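Lipase-esterase related protein (Clostridium acetobutylicum, PDB 3E0X) is of unknown function but has an alpha/beta-hydrolase fold and is probably a hydrolase, and binds ortho-xylene in a pocket in this crystal. Local coordinates at residues G147-P152 with K156-L161. Numbering follows the deposited sequence. Where two conformers were deposited one is given.
Sequences GGIDNP and KYFETL
I149 and F158 meet through one methyl branch: CG2 of I149 lies 3.9 Å from CB of F158. Followed outward from its root, the F158 side chain meets this methyl first at CB and again at CG, 4.2 Å from I149 CG2. Chi1 of -160° turns CG away from the backbone N, and the ring beyond it runs on to N139, L142, L143 and I146 of helix 139-146. The methyl comes at this ring obliquely. The other branch of I149, CG1, sits between its own N and carbonyl carbon (chi1 46°) and leads CD1 away from F158.

The second link is a helical i to i+4 bond, from K156 N to P152 O at 3.1 Å. Its N-H...O angle of 166° is nearly straight, although the donor is tilted from the carbonyl plane. N151 is the N-cap of helix 152-158, its OD1 accepting from L153 N, while G147, with positive phi, closes helix 139-146 in a Schellman motif. Both helices follow strand 109-115 and precede strand 191-196, the position of the cap inserted in many alpha/beta hydrolases; the connection between them thus probably belongs to such a cap.

F158 to L161 form a type I beta turn. Just before it, Y157 O receives two bonds, from T160 N at 3.0 Å and from T160 OG1 at 2.8 Å, the hydroxyl lying in the carbonyl plane on a lone pair. L161 touches the bound ortho-xylene, and the F158 side chain is about 5 Å from it.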
loop_
_atom_site.group_PDB
_atom_site.type_symbol
_atom_site.label_atom_id
_atom_site.label_comp_id
_atom_site.label_asym_id
_atom_site.label_seq_id
_atom_site.Cartn_x
_atom_site.Cartn_y
_atom_site.Cartn_z
ATOM N N GLY A 147 -4.132 16.011 3.528
ATOM C CA GLY A 147 -5.163 17.005 3.242
ATOM C C GLY A 147 -5.922 17.492 4.463
ATOM O O GLY A 147 -7.016 18.053 4.331
ATOM N N GLY A 148 -5.320 17.325 5.640
ATOM C CA GLY A 148 -5.917 17.804 6.874
ATOM C C GLY A 148 -7.000 16.881 7.376
ATOM O O GLY A 148 -7.329 15.874 6.732
ATOM N N ILE A 149 -7.540 17.187 8.541
ATOM C CA ILE A 149 -8.537 16.298 9.129
ATOM C C ILE A 149 -9.939 16.907 9.232
ATOM O O ILE A 149 -10.776 16.420 9.988
ATOM C CB ILE A 149 -8.073 15.760 10.510
ATOM C CG1 ILE A 149 -7.484 16.869 11.411
ATOM C CG2 ILE A 149 -7.031 14.648 10.313
ATOM C CD1 ILE A 149 -8.455 18.042 11.775
ATOM N N ASP A 150 -10.193 17.942 8.446
ATOM C CA ASP A 150 -11.512 18.548 8.427
ATOM C C ASP A 150 -12.595 17.576 7.940
ATOM O O ASP A 150 -13.726 17.600 8.431
ATOM C CB ASP A 150 -11.506 19.792 7.548
ATOM C CG ASP A 150 -10.474 20.782 7.975
ATOM O OD1 ASP A 150 -10.802 21.596 8.858
ATOM O OD2 ASP A 150 -9.326 20.741 7.441
ATOM N N ASN A 151 -12.260 16.749 6.954
ATOM C CA ASN A 151 -13.185 15.699 6.517
ATOM C C ASN A 151 -13.305 14.699 7.674
ATOM O O ASN A 151 -12.294 14.181 8.144
ATOM C CB ASN A 151 -12.629 15.040 5.253
ATOM C CG ASN A 151 -13.597 14.051 4.626
ATOM O OD1 ASN A 151 -14.231 13.251 5.313
ATOM N ND2 ASN A 151 -13.707 14.098 3.293
ATOM N N PRO A 152 -14.526 14.450 8.175
ATOM C CA PRO A 152 -14.637 13.599 9.372
ATOM C C PRO A 152 -14.029 12.196 9.163
ATOM O O PRO A 152 -13.529 11.598 10.107
ATOM C CB PRO A 152 -16.157 13.509 9.607
ATOM C CG PRO A 152 -16.777 13.941 8.349
ATOM C CD PRO A 152 -15.847 14.914 7.702
ATOM N N LYS A 156 -11.033 10.443 11.577
ATOM C CA LYS A 156 -11.133 9.080 12.083
ATOM C C LYS A 156 -9.935 8.218 11.647
ATOM O O LYS A 156 -9.315 7.520 12.460
ATOM C CB LYS A 156 -12.436 8.460 11.560
ATOM C CG LYS A 156 -12.695 7.045 12.011
ATOM C CD LYS A 156 -13.881 6.449 11.268
ATOM C CE LYS A 156 -14.023 4.977 11.612
ATOM N NZ LYS A 156 -15.228 4.364 10.989
ATOM N N TYR A 157 -9.624 8.239 10.358
ATOM C CA TYR A 157 -8.584 7.330 9.898
ATOM C C TYR A 157 -7.176 7.782 10.215
ATOM O O TYR A 157 -6.271 6.943 10.381
ATOM C CB TYR A 157 -8.766 6.963 8.423
ATOM C CG TYR A 157 -9.941 6.030 8.270
ATOM C CD1 TYR A 157 -9.794 4.655 8.461
ATOM C CD2 TYR A 157 -11.217 6.527 7.990
ATOM C CE1 TYR A 157 -10.895 3.790 8.345
ATOM C CE2 TYR A 157 -12.321 5.676 7.879
ATOM C CZ TYR A 157 -12.149 4.299 8.054
ATOM O OH TYR A 157 -13.238 3.450 7.923
ATOM N N PHE A 158 -6.980 9.090 10.348
ATOM C CA PHE A 158 -5.692 9.562 10.822
ATOM C C PHE A 158 -5.377 9.008 12.212
ATOM O O PHE A 158 -4.215 8.712 12.526
ATOM C CB PHE A 158 -5.599 11.088 10.772
ATOM C CG PHE A 158 -4.181 11.609 10.792
ATOM C CD1 PHE A 158 -3.339 11.399 9.705
ATOM C CD2 PHE A 158 -3.700 12.319 11.872
ATOM C CE1 PHE A 158 -2.009 11.875 9.704
ATOM C CE2 PHE A 158 -2.391 12.797 11.893
ATOM C CZ PHE A 158 -1.547 12.587 10.803
ATOM N N GLU A 159 -6.409 8.835 13.039
ATOM C CA GLU A 159 -6.220 8.303 14.399
ATOM C C GLU A 159 -5.878 6.813 14.407
ATOM O O GLU A 159 -5.435 6.290 15.426
ATOM C CB GLU A 159 -7.439 8.611 15.294
ATOM C CG GLU A 159 -7.763 7.615 16.445
ATOM C CD GLU A 159 -6.955 7.815 17.735
ATOM O OE1 GLU A 159 -6.544 8.962 18.039
ATOM O OE2 GLU A 159 -6.753 6.810 18.467
ATOM N N THR A 160 -6.071 6.126 13.270
ATOM C CA THR A 160 -5.690 4.707 13.211
ATOM C C THR A 160 -4.194 4.465 12.964
ATOM O O THR A 160 -3.711 3.304 13.044
ATOM C CB THR A 160 -6.474 3.901 12.129
ATOM O OG1 THR A 160 -6.002 4.239 10.816
ATOM C CG2 THR A 160 -7.971 4.133 12.230
ATOM N N LEU A 161 -3.458 5.540 12.680
ATOM C CA LEU A 161 -2.031 5.424 12.441
ATOM C C LEU A 161 -1.366 4.910 13.717
ATOM O O LEU A 161 -1.858 5.140 14.830
ATOM C CB LEU A 161 -1.417 6.758 12.062
ATOM C CG LEU A 161 -1.323 7.039 10.564
ATOM C CD1 LEU A 161 -2.608 6.826 9.764
ATOM C CD2 LEU A 161 -0.757 8.452 10.342
#